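Local structure of imidazolonepropionase (Unidentified, 2Q09) at residues M330-A335 / V344-G349. The protein catalyses the hydrolytic opening of the imidazolone ring of 4-imidazolone-5-propanoate to N-formimidoyl-L-glutamate, the third step of histidine degradation. Residues are numbered along the deposited sequence; the frame is centred on the assembly and turned at random.
Sequences MAMNMA and VEAMAG
Met332 of helix 328-339 lies against Ala346 and Met347 of helix 343-349 in a pair of consecutive helices, joined by a short loop, that follows strand 312-314 of the amidohydrolase TIM barrel. It is a compact example of two helices meeting where one long side chain packs against a small one and reaches a second long one, with no hydrogen bond between the two segments. The backbones come nearest at Met332 and Ala346, whose CA atoms are 5.5 Å apart, a close spacing consistent with the small side chain of Ala346. The Ala346 methyl points toward the first helix, its CB 4.2 Å from Met332 CB and equally near the backbone O of Met332.

Met332, a selenomethionine like Met347, starts off beside this gap rather than into it. The bend at its last torsion (chi3 76°) swings the terminal methyl across to the second helix, where CE rests 3.8 Å from Met347 CA and 3.9 Å from Ala346 O. The same methyl meets the selenium of Met347 roughly opposite that residue's own methyl, Met332 CE to Met347 SE 4.0 Å. Met347 itself leaves its helix away from the partner, and the bend of its chain at chi2 (58°) brings the selenium back toward Met332. All three touching residues are buried. Beyond them, Ser387 of helix 385-388 touches both Met332 and Ala346, while Met347 reaches Leu386 of that helix and Thr65 and Leu68 of strand 63-73.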
HETATM    1  N   MSE A 330       8.529  -2.844   9.385  1.00 20.73           N
HETATM    2  CA  MSE A 330       9.483  -1.813   9.793  1.00 20.25           C
HETATM    3  C   MSE A 330       8.717  -0.489   9.727  1.00 21.10           C
HETATM    4  O   MSE A 330       8.903   0.407  10.556  1.00 18.26           O
HETATM    5  CB  MSE A 330      10.676  -1.767   8.835  1.00 20.29           C
HETATM    6  CG  MSE A 330      11.754  -0.765   9.220  1.00 24.39           C
HETATM    7 SE   MSE A 330      12.698  -1.279  10.861  1.00 26.81          SE
HETATM    8  CE  MSE A 330      12.067   0.113  12.033  1.00 27.45           C
ATOM      9  N   ALA A 331       7.840  -0.374   8.737  1.00 18.11           N
ATOM     10  CA  ALA A 331       7.045   0.840   8.579  1.00 19.07           C
ATOM     11  C   ALA A 331       6.116   1.018   9.776  1.00 17.79           C
ATOM     12  O   ALA A 331       5.877   2.136  10.240  1.00 17.70           O
ATOM     13  CB  ALA A 331       6.225   0.774   7.288  1.00 19.31           C
HETATM   14  N   MSE A 332       5.576  -0.093  10.264  1.00 17.08           N
HETATM   15  CA  MSE A 332       4.683  -0.053  11.421  1.00 18.04           C
HETATM   16  C   MSE A 332       5.473   0.425  12.643  1.00 18.09           C
HETATM   17  O   MSE A 332       4.997   1.250  13.431  1.00 19.38           O
HETATM   18  CB  MSE A 332       4.106  -1.447  11.678  1.00 18.91           C
HETATM   19  CG  MSE A 332       3.196  -1.941  10.547  1.00 20.80           C
HETATM   20 SE   MSE A 332       2.754  -3.808  10.684  1.00 26.32          SE
HETATM   21  CE  MSE A 332       1.422  -3.653  12.138  1.00 23.94           C
ATOM     22  N   ASN A 333       6.678  -0.115  12.800  1.00 17.88           N
ATOM     23  CA  ASN A 333       7.543   0.260  13.914  1.00 16.20           C
ATOM     24  C   ASN A 333       7.865   1.755  13.828  1.00 17.48           C
ATOM     25  O   ASN A 333       7.853   2.466  14.832  1.00 16.49           O
ATOM     26  CB  ASN A 333       8.825  -0.572  13.868  1.00 16.73           C
ATOM     27  CG  ASN A 333       9.738  -0.321  15.048  1.00 20.26           C
ATOM     28  OD1 ASN A 333      10.391   0.723  15.138  1.00 19.92           O
ATOM     29  ND2 ASN A 333       9.783  -1.280  15.971  1.00 20.42           N
HETATM   30  N   MSE A 334       8.135   2.232  12.618  1.00 15.66           N
HETATM   31  CA  MSE A 334       8.448   3.643  12.440  1.00 18.47           C
HETATM   32  C   MSE A 334       7.238   4.548  12.638  1.00 17.59           C
HETATM   33  O   MSE A 334       7.383   5.656  13.142  1.00 18.67           O
HETATM   34  CB  MSE A 334       9.080   3.889  11.068  1.00 20.62           C
HETATM   35  CG  MSE A 334      10.480   3.323  10.959  1.00 24.53           C
HETATM   36 SE   MSE A 334      11.397   3.851   9.330  1.00 30.39          SE
HETATM   37  CE  MSE A 334      13.140   3.067   9.715  1.00 27.44           C
ATOM     38  N   ALA A 335       6.053   4.092  12.242  1.00 17.65           N
ATOM     39  CA  ALA A 335       4.853   4.898  12.441  1.00 19.42           C
ATOM     40  C   ALA A 335       4.695   5.138  13.946  1.00 19.22           C
ATOM     41  O   ALA A 335       4.343   6.233  14.375  1.00 20.26           O
ATOM     42  CB  ALA A 335       3.627   4.173  11.895  1.00 18.07           C
ATOM     43  N   VAL A 344      -1.653  -0.599  18.187  1.00 22.24           N
ATOM     44  CA  VAL A 344      -2.986  -0.957  17.724  1.00 22.21           C
ATOM     45  C   VAL A 344      -3.404  -0.086  16.531  1.00 22.03           C
ATOM     46  O   VAL A 344      -4.070  -0.569  15.614  1.00 19.52           O
ATOM     47  CB  VAL A 344      -4.034  -0.880  18.883  1.00 24.54           C
ATOM     48  CG1 VAL A 344      -4.318   0.564  19.271  1.00 24.50           C
ATOM     49  CG2 VAL A 344      -5.298  -1.600  18.469  1.00 25.48           C
ATOM     50  N   GLU A 345      -2.997   1.184  16.523  1.00 21.21           N
ATOM     51  CA  GLU A 345      -3.323   2.053  15.390  1.00 21.54           C
ATOM     52  C   GLU A 345      -2.541   1.559  14.165  1.00 21.09           C
ATOM     53  O   GLU A 345      -3.037   1.580  13.034  1.00 21.24           O
ATOM     54  CB  GLU A 345      -2.945   3.511  15.686  1.00 22.42           C
ATOM     55  CG  GLU A 345      -3.799   4.183  16.761  1.00 24.72           C
ATOM     56  CD  GLU A 345      -3.319   5.592  17.088  1.00 24.50           C
ATOM     57  OE1 GLU A 345      -2.104   5.785  17.307  1.00 22.50           O
ATOM     58  OE2 GLU A 345      -4.166   6.506  17.133  1.00 28.71           O
ATOM     59  N   ALA A 346      -1.313   1.107  14.394  1.00 20.61           N
ATOM     60  CA  ALA A 346      -0.481   0.607  13.304  1.00 21.50           C
ATOM     61  C   ALA A 346      -1.091  -0.659  12.705  1.00 20.84           C
ATOM     62  O   ALA A 346      -1.129  -0.815  11.493  1.00 20.47           O
ATOM     63  CB  ALA A 346       0.941   0.328  13.810  1.00 20.94           C
HETATM   64  N   MSE A 347      -1.574  -1.556  13.563  1.00 19.01           N
HETATM   65  CA  MSE A 347      -2.181  -2.799  13.098  1.00 20.49           C
HETATM   66  C   MSE A 347      -3.450  -2.509  12.287  1.00 18.73           C
HETATM   67  O   MSE A 347      -3.656  -3.063  11.203  1.00 18.66           O
HETATM   68  CB  MSE A 347      -2.489  -3.722  14.286  1.00 20.83           C
HETATM   69  CG  MSE A 347      -3.008  -5.094  13.881  1.00 23.36           C
HETATM   70 SE   MSE A 347      -1.763  -6.039  12.732  1.00 29.17          SE
HETATM   71  CE  MSE A 347      -2.697  -7.768  12.699  1.00 29.67           C
ATOM     72  N   ALA A 348      -4.297  -1.624  12.798  1.00 19.93           N
ATOM     73  CA  ALA A 348      -5.502  -1.266  12.060  1.00 20.28           C
ATOM     74  C   ALA A 348      -5.048  -0.586  10.772  1.00 20.45           C
ATOM     75  O   ALA A 348      -5.714  -0.680   9.738  1.00 19.48           O
ATOM     76  CB  ALA A 348      -6.362  -0.315  12.876  1.00 20.34           C
ATOM     77  N   GLY A 349      -3.897   0.086  10.851  1.00 19.80           N
ATOM     78  CA  GLY A 349      -3.353   0.781   9.699  1.00 19.50           C
ATOM     79  C   GLY A 349      -2.952  -0.136   8.553  1.00 20.49           C
ATOM     80  O   GLY A 349      -2.923   0.298   7.403  1.00 22.18           O
TER